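Local coordinates for GGDEF family protein (Vibrio cholerae, PDB 5GZS) that is a diguanylate cyclase whose periplasmic portion, built from folds of the solute-binding protein family, binds arginine and probably passes on a signal, at residues 247-252 / 289-294; 257-262 / 435-440; 255-258 / 263-266. All blocks are in the same frame, centred on the assembly; numbering follows the deposited sequence.

Interaction 1: residues 247-252 / 289-294; sequences GISADV and LAPITV
The first turn of helix 248-259 meets strand 288-292 through one side chain, S249, which faces P291 and the end of A290. Just ahead of it, G247 occupies the N-cap position, and its carbonyl O takes the helical bond from D251 N at 3.1 Å. I248 packs on I443 of helix 439-445. S249 then makes the contact. Its hydroxyl lies beside the backbone N and anti to the carbonyl carbon (chi1 -70°), a setting that holds OG over the proline ring. OG stands 3.5 Å from P291 CB and 3.6 Å from P291 CD, so it rests against the ring as a whole. S249 CB comes to 4.5 Å from A290 C, the carbonyl carbon of the cis peptide bond before P291. The hydroxyl is hydrogen-bonded to Y308 OH, and the side chain of P291 touches Y308 too, so a buried polar atom is satisfied beside a hydrophobic ring. A250 turns away from the strand, and D251 reaches Y446 OH through OD2. A helix leaning on the third strand of a 2-1-3-5-4 sheet is the arrangement of a type II periplasmic-binding-protein lobe.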
loop_
_atom_site.group_PDB
_atom_site.type_symbol
_atom_site.label_atom_id
_atom_site.label_comp_id
_atom_site.label_asym_id
_atom_site.label_seq_id
_atom_site.Cartn_x
_atom_site.Cartn_y
_atom_site.Cartn_z
ATOM N N GLY A 247 15.415 -21.390 2.163
ATOM C CA GLY A 247 14.300 -20.598 2.671
ATOM C C GLY A 247 13.227 -20.144 1.686
ATOM O O GLY A 247 12.624 -20.969 1.004
ATOM N N ILE A 248 12.968 -18.838 1.624
ATOM C CA ILE A 248 11.845 -18.327 0.841
ATOM C C ILE A 248 11.919 -18.777 -0.605
ATOM O O ILE A 248 10.997 -19.411 -1.112
ATOM C CB ILE A 248 11.768 -16.788 0.850
ATOM C CG1 ILE A 248 11.228 -16.277 2.181
ATOM C CG2 ILE A 248 10.852 -16.276 -0.261
ATOM C CD1 ILE A 248 10.958 -14.782 2.206
ATOM N N SER A 249 13.021 -18.448 -1.272
ATOM C CA SER A 249 13.138 -18.748 -2.689
ATOM C C SER A 249 13.083 -20.245 -2.961
ATOM O O SER A 249 12.531 -20.664 -3.962
ATOM C CB SER A 249 14.426 -18.147 -3.259
ATOM O OG SER A 249 14.340 -16.734 -3.306
ATOM N N ALA A 250 13.637 -21.061 -2.077
ATOM C CA ALA A 250 13.717 -22.492 -2.371
ATOM C C ALA A 250 12.342 -23.128 -2.302
ATOM O O ALA A 250 11.987 -23.943 -3.157
ATOM C CB ALA A 250 14.663 -23.185 -1.435
ATOM N N ASP A 251 11.574 -22.736 -1.286
ATOM C CA ASP A 251 10.205 -23.203 -1.118
ATOM C C ASP A 251 9.352 -22.787 -2.318
ATOM O O ASP A 251 8.605 -23.598 -2.850
ATOM C CB ASP A 251 9.594 -22.659 0.184
ATOM C CG ASP A 251 10.089 -23.406 1.435
ATOM O OD1 ASP A 251 11.077 -24.173 1.341
ATOM O OD2 ASP A 251 9.508 -23.191 2.526
ATOM N N VAL A 252 9.460 -21.537 -2.754
ATOM C CA VAL A 252 8.616 -21.104 -3.846
ATOM C C VAL A 252 8.956 -21.879 -5.114
ATOM O O VAL A 252 8.053 -22.300 -5.861
ATOM C CB VAL A 252 8.753 -19.616 -4.127
ATOM C CG1 VAL A 252 7.871 -19.234 -5.298
ATOM C CG2 VAL A 252 8.423 -18.814 -2.872
ATOM N N LEU A 289 17.127 -19.906 -12.064
ATOM C CA LEU A 289 17.931 -19.228 -11.059
ATOM C C LEU A 289 17.033 -18.308 -10.260
ATOM O O LEU A 289 16.225 -17.560 -10.825
ATOM C CB LEU A 289 19.092 -18.448 -11.692
ATOM C CG LEU A 289 19.805 -17.424 -10.801
ATOM C CD1 LEU A 289 20.314 -18.065 -9.541
ATOM C CD2 LEU A 289 20.962 -16.728 -11.508
ATOM N N ALA A 290 17.158 -18.382 -8.940
ATOM C CA ALA A 290 16.383 -17.524 -8.063
ATOM C C ALA A 290 17.115 -17.418 -6.744
ATOM O O ALA A 290 17.849 -18.326 -6.358
ATOM C CB ALA A 290 14.970 -18.067 -7.867
ATOM N N PRO A 291 16.957 -16.294 -6.062
ATOM C CA PRO A 291 16.176 -15.126 -6.493
ATOM C C PRO A 291 16.915 -14.319 -7.554
ATOM O O PRO A 291 18.126 -14.475 -7.690
ATOM C CB PRO A 291 15.984 -14.341 -5.193
ATOM C CG PRO A 291 17.229 -14.649 -4.417
ATOM C CD PRO A 291 17.589 -16.097 -4.748
ATOM N N ILE A 292 16.213 -13.472 -8.292
ATOM C CA ILE A 292 16.902 -12.493 -9.124
ATOM C C ILE A 292 16.067 -11.231 -9.207
ATOM O O ILE A 292 14.897 -11.278 -9.596
ATOM C CB ILE A 292 17.195 -13.034 -10.524
ATOM C CG1 ILE A 292 17.436 -11.878 -11.496
ATOM C CG2 ILE A 292 16.048 -13.917 -10.996
ATOM C CD1 ILE A 292 17.952 -12.311 -12.837
ATOM N N THR A 293 16.659 -10.092 -8.848
ATOM C CA THR A 293 15.835 -8.947 -8.500
ATOM C C THR A 293 15.345 -8.109 -9.673
ATOM O O THR A 293 14.930 -6.965 -9.472
ATOM C CB THR A 293 16.563 -8.036 -7.531
ATOM O OG1 THR A 293 17.783 -7.588 -8.128
ATOM C CG2 THR A 293 16.844 -8.787 -6.244
ATOM N N VAL A 294 15.333 -8.701 -10.867
ATOM C CA VAL A 294 14.866 -8.060 -12.106
ATOM C C VAL A 294 15.210 -6.575 -12.156
ATOM O O VAL A 294 14.373 -5.691 -11.939
ATOM C CB VAL A 294 13.323 -8.283 -12.347
ATOM C CG1 VAL A 294 12.468 -7.860 -11.174
ATOM C CG2 VAL A 294 12.850 -7.610 -13.648
#

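Interaction 2: residues 257-262 / 435-440; sequences CEMLLL and KMLNTE
The last turn of helix 248-259 faces the link between helices 421-435 and 439-445, with M259 opposite M436 at 8.4 Å between CA atoms and no hydrogen bond between the two backbones. The gap is bridged by M259, a selenomethionine. Its CG is anti to the backbone N (chi1 -152°), and the chain then bends at chi2 (72°) and again at chi3 (103°), which brings CE to the backbone of the link. There CE lies 3.6 Å from M436 O and 3.7 Å from M436 CB. M259 and L437 run alongside one another, their side chains pointing in contrary senses; M259 CE and the end of L437 are neighbours whose exact spacing is doubtful. M436, also selenomethionine, packs on R207 and L211 of helix 189-218. M259 also touches A433, and its carbonyl O accepts a hydrogen bond from R212 NE. Beyond it the helix ends in a Schellman motif, L261 taking positive phi. The contact is made by van der Waals packing: the methyl at the end of a bent selenoether chain lies against a carbonyl O as well as against carbon, and no hydrogen bond joins the segments.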
loop_
_atom_site.group_PDB
_atom_site.type_symbol
_atom_site.label_atom_id
_atom_site.label_comp_id
_atom_site.label_asym_id
_atom_site.label_seq_id
_atom_site.Cartn_x
_atom_site.Cartn_y
_atom_site.Cartn_z
ATOM N N CYS A 257 7.562 -26.276 -8.474
ATOM C CA CYS A 257 7.963 -27.406 -9.335
ATOM C C CYS A 257 7.044 -28.609 -9.067
ATOM O O CYS A 257 6.831 -29.455 -9.936
ATOM C CB CYS A 257 9.435 -27.799 -9.131
ATOM S SG CYS A 257 10.637 -26.589 -9.728
ATOM N N GLU A 258 6.497 -28.654 -7.855
ATOM C CA GLU A 258 5.627 -29.738 -7.449
ATOM C C GLU A 258 4.239 -29.484 -8.024
ATOM O O GLU A 258 3.604 -30.385 -8.575
ATOM C CB GLU A 258 5.604 -29.862 -5.924
ATOM C CG GLU A 258 6.555 -30.948 -5.414
ATOM C CD GLU A 258 7.278 -30.562 -4.136
ATOM O OE1 GLU A 258 8.367 -31.126 -3.881
ATOM O OE2 GLU A 258 6.765 -29.688 -3.406
HETATM N N MSE A 259 3.804 -28.235 -7.915
HETATM C CA MSE A 259 2.583 -27.766 -8.542
HETATM C C MSE A 259 2.483 -28.208 -10.015
HETATM O O MSE A 259 1.398 -28.488 -10.511
HETATM C CB MSE A 259 2.507 -26.230 -8.446
HETATM C CG MSE A 259 1.091 -25.671 -8.431
HETATM SE SE MSE A 259 0.326 -26.112 -6.671
HETATM C CE MSE A 259 0.456 -24.387 -5.808
ATOM N N LEU A 260 3.609 -28.274 -10.719
ATOM C CA LEU A 260 3.560 -28.503 -12.157
ATOM C C LEU A 260 3.965 -29.919 -12.538
ATOM O O LEU A 260 3.992 -30.268 -13.721
ATOM C CB LEU A 260 4.458 -27.509 -12.890
ATOM C CG LEU A 260 4.232 -26.019 -12.665
ATOM C CD1 LEU A 260 5.570 -25.296 -12.838
ATOM C CD2 LEU A 260 3.206 -25.493 -13.654
ATOM N N LEU A 261 4.276 -30.719 -11.527
ATOM C CA LEU A 261 4.736 -32.091 -11.698
ATOM C C LEU A 261 5.951 -32.168 -12.585
ATOM O O LEU A 261 6.133 -33.146 -13.315
ATOM C CB LEU A 261 3.637 -32.984 -12.258
ATOM C CG LEU A 261 2.488 -33.324 -11.312
ATOM C CD1 LEU A 261 1.771 -34.510 -11.901
ATOM C CD2 LEU A 261 2.993 -33.627 -9.912
ATOM N N LEU A 262 6.792 -31.139 -12.503
ATOM C CA LEU A 262 8.131 -31.210 -13.057
ATOM C C LEU A 262 9.123 -31.590 -11.971
ATOM O O LEU A 262 8.927 -31.281 -10.797
ATOM C CB LEU A 262 8.546 -29.879 -13.660
ATOM C CG LEU A 262 7.552 -29.135 -14.531
ATOM C CD1 LEU A 262 8.049 -27.747 -14.632
ATOM C CD2 LEU A 262 7.451 -29.779 -15.916
ATOM N N LYS A 435 1.140 -18.188 -8.396
ATOM C CA LYS A 435 -0.166 -17.629 -8.007
ATOM C C LYS A 435 -0.928 -18.551 -7.074
ATOM O O LYS A 435 -1.341 -18.134 -5.983
ATOM C CB LYS A 435 -1.034 -17.310 -9.217
ATOM C CG LYS A 435 -0.535 -16.098 -9.963
ATOM C CD LYS A 435 -1.449 -15.651 -11.061
ATOM C CE LYS A 435 -0.626 -14.908 -12.099
ATOM N NZ LYS A 435 -1.382 -13.871 -12.865
HETATM N N MSE A 436 -1.075 -19.801 -7.492
HETATM C CA MSE A 436 -1.791 -20.787 -6.719
HETATM C C MSE A 436 -1.102 -21.088 -5.420
HETATM O O MSE A 436 -1.697 -21.822 -4.601
HETATM C CB MSE A 436 -1.904 -22.072 -7.532
HETATM C CG MSE A 436 -3.070 -22.000 -8.511
HETATM SE SE MSE A 436 -3.168 -23.674 -9.543
HETATM C CE MSE A 436 -2.836 -22.913 -11.330
ATOM N N LEU A 437 0.105 -20.574 -5.185
ATOM C CA LEU A 437 0.747 -20.898 -3.937
ATOM C C LEU A 437 0.318 -19.972 -2.828
ATOM O O LEU A 437 -0.202 -18.906 -3.086
ATOM C CB LEU A 437 2.264 -20.873 -4.074
ATOM C CG LEU A 437 3.013 -21.963 -4.842
ATOM C CD1 LEU A 437 4.441 -21.548 -5.056
ATOM C CD2 LEU A 437 2.951 -23.323 -4.187
ATOM N N ASN A 438 0.534 -20.403 -1.593
ATOM C CA ASN A 438 0.394 -19.555 -0.436
ATOM C C ASN A 438 1.743 -19.024 -0.034
ATOM O O ASN A 438 2.443 -19.603 0.764
ATOM C CB ASN A 438 -0.255 -20.286 0.728
ATOM C CG ASN A 438 -0.806 -19.348 1.775
ATOM O OD1 ASN A 438 -0.748 -18.149 1.640
ATOM N ND2 ASN A 438 -1.326 -19.903 2.829
ATOM N N THR A 439 2.071 -17.894 -0.631
ATOM C CA THR A 439 3.374 -17.298 -0.519
ATOM C C THR A 439 3.522 -16.624 0.800
ATOM O O THR A 439 4.541 -16.702 1.435
ATOM C CB THR A 439 3.644 -16.289 -1.663
ATOM O OG1 THR A 439 3.127 -14.998 -1.322
ATOM C CG2 THR A 439 3.019 -16.764 -2.950
ATOM N N GLU A 440 2.475 -15.954 1.206
ATOM C CA GLU A 440 2.470 -15.321 2.493
ATOM C C GLU A 440 2.883 -16.285 3.571
ATOM O O GLU A 440 3.710 -15.940 4.387
ATOM C CB GLU A 440 1.102 -14.732 2.770
ATOM C CG GLU A 440 0.642 -13.758 1.701
ATOM C CD GLU A 440 0.004 -12.509 2.269
ATOM O OE1 GLU A 440 -0.273 -12.476 3.484
ATOM O OE2 GLU A 440 -0.228 -11.560 1.494
#

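Interaction 3: residues 255-258 / 263-266; sequences QACE and KCEL
C257 and C264 are joined by a disulfide, the cross-link between helix 248-259 and strand 264-266. The sulfur atoms C257 SG and C264 SG are 2.0 Å apart, and the torsion about their bond is -94°, a left-handed twist close to the perpendicular setting that a disulfide prefers. Both cysteines place SG beside the backbone N and anti to the carbonyl carbon (chi1 -69° for C257), and both CB atoms face the opposite segment. The bridge therefore spans directly, with C257 CB and C264 CB 3.9 Å apart and the CA atoms of the two residues separated by 6.3 Å.

Apolar neighbours flank the bridge. C257 lies on F430 of helix 421-435, where A256 also packs, and C264 touches V228 of strand 226-230. L266 adds a contact with L230 further along the same strand. In E258 and K263 the bond to CB points away from the facing segment.

The hydrogen bonds run past this pair of segments. E265 is bonded through its backbone to L226 and V228, and K263 to L226, which sets the short strand parallel to 226-230 at one border of the sheet. No hydrogen bond joins 255-258 to 263-266.

The disulfide closes a short loop, from the final turns of the helix to the strand that follows it in a beta-alpha-beta unit. It pins the helix end to an outermost strand, and a bond of this kind is consistent with the oxidising periplasm in which this part of the protein resides.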
loop_
_atom_site.group_PDB
_atom_site.type_symbol
_atom_site.label_atom_id
_atom_site.label_comp_id
_atom_site.label_asym_id
_atom_site.label_seq_id
_atom_site.Cartn_x
_atom_site.Cartn_y
_atom_site.Cartn_z
ATOM N N GLN A 255 8.174 -25.949 -4.569
ATOM C CA GLN A 255 6.733 -26.218 -4.485
ATOM C C GLN A 255 6.002 -25.851 -5.770
ATOM O O GLN A 255 5.014 -26.493 -6.141
ATOM C CB GLN A 255 6.114 -25.480 -3.307
ATOM C CG GLN A 255 6.564 -26.032 -1.960
ATOM C CD GLN A 255 6.101 -25.152 -0.821
ATOM O OE1 GLN A 255 5.019 -24.575 -0.893
ATOM N NE2 GLN A 255 6.922 -25.030 0.229
ATOM N N ALA A 256 6.477 -24.813 -6.448
ATOM C CA ALA A 256 5.994 -24.549 -7.785
ATOM C C ALA A 256 6.368 -25.717 -8.677
ATOM O O ALA A 256 5.575 -26.121 -9.543
ATOM C CB ALA A 256 6.555 -23.283 -8.330
ATOM N N CYS A 257 7.562 -26.276 -8.474
ATOM C CA CYS A 257 7.963 -27.406 -9.335
ATOM C C CYS A 257 7.044 -28.609 -9.067
ATOM O O CYS A 257 6.831 -29.455 -9.936
ATOM C CB CYS A 257 9.435 -27.799 -9.131
ATOM S SG CYS A 257 10.637 -26.589 -9.728
ATOM N N GLU A 258 6.497 -28.654 -7.855
ATOM C CA GLU A 258 5.627 -29.738 -7.449
ATOM C C GLU A 258 4.239 -29.484 -8.024
ATOM O O GLU A 258 3.604 -30.385 -8.575
ATOM C CB GLU A 258 5.604 -29.862 -5.924
ATOM C CG GLU A 258 6.555 -30.948 -5.414
ATOM C CD GLU A 258 7.278 -30.562 -4.136
ATOM O OE1 GLU A 258 8.367 -31.126 -3.881
ATOM O OE2 GLU A 258 6.765 -29.688 -3.406
ATOM N N LYS A 263 10.216 -32.213 -12.365
ATOM C CA LYS A 263 11.246 -32.581 -11.410
ATOM C C LYS A 263 12.359 -31.542 -11.439
ATOM O O LYS A 263 12.944 -31.278 -12.481
ATOM C CB LYS A 263 11.788 -33.986 -11.723
ATOM C CG LYS A 263 11.738 -34.361 -13.192
ATOM C CD LYS A 263 11.930 -35.871 -13.424
ATOM C CE LYS A 263 10.804 -36.667 -12.800
ATOM N NZ LYS A 263 10.799 -38.082 -13.276
ATOM N N CYS A 264 12.647 -30.952 -10.289
ATOM C CA CYS A 264 13.705 -29.960 -10.199
ATOM C C CYS A 264 14.738 -30.402 -9.217
ATOM O O CYS A 264 14.424 -30.934 -8.156
ATOM C CB CYS A 264 13.191 -28.595 -9.747
ATOM S SG CYS A 264 11.835 -27.960 -10.636
ATOM N N GLU A 265 15.970 -30.098 -9.523
ATOM C CA GLU A 265 17.063 -30.484 -8.700
ATOM C C GLU A 265 17.867 -29.247 -8.399
ATOM O O GLU A 265 18.297 -28.587 -9.291
ATOM C CB GLU A 265 17.899 -31.455 -9.504
ATOM C CG GLU A 265 19.164 -31.938 -8.874
ATOM C CD GLU A 265 19.738 -33.119 -9.592
ATOM O OE1 GLU A 265 19.253 -34.231 -9.434
ATOM O OE2 GLU A 265 20.680 -32.936 -10.330
ATOM N N LEU A 266 18.078 -28.947 -7.131
ATOM C CA LEU A 266 18.916 -27.844 -6.718
ATOM C C LEU A 266 20.380 -28.225 -6.863
ATOM O O LEU A 266 20.796 -29.247 -6.330
ATOM C CB LEU A 266 18.633 -27.472 -5.267
ATOM C CG LEU A 266 19.610 -26.388 -4.833
ATOM C CD1 LEU A 266 19.082 -25.084 -5.366
ATOM C CD2 LEU A 266 19.800 -26.344 -3.335
#

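In the fold
All three contacts share helix 248-259: interaction 1 uses its first turn, interactions 2 and 3 its end. Interaction 1 packs it on strand 288-292 and interaction 3 bonds it to strand 264-266 of the same sheet, with centres about 12 Å apart. Interaction 2, whose centre is about 9 Å from that of interaction 3, brings in the C-terminal part of the chain. L437 ties it to both others: L437 CD1 lies 3.8 Å from V252 O of interaction 1 and 4.1 Å from A256 N of interaction 3. The arginine sits in the other binding-protein-like domain, among residues such as E11, R64 and N142, so none of these contacts lines its pocket.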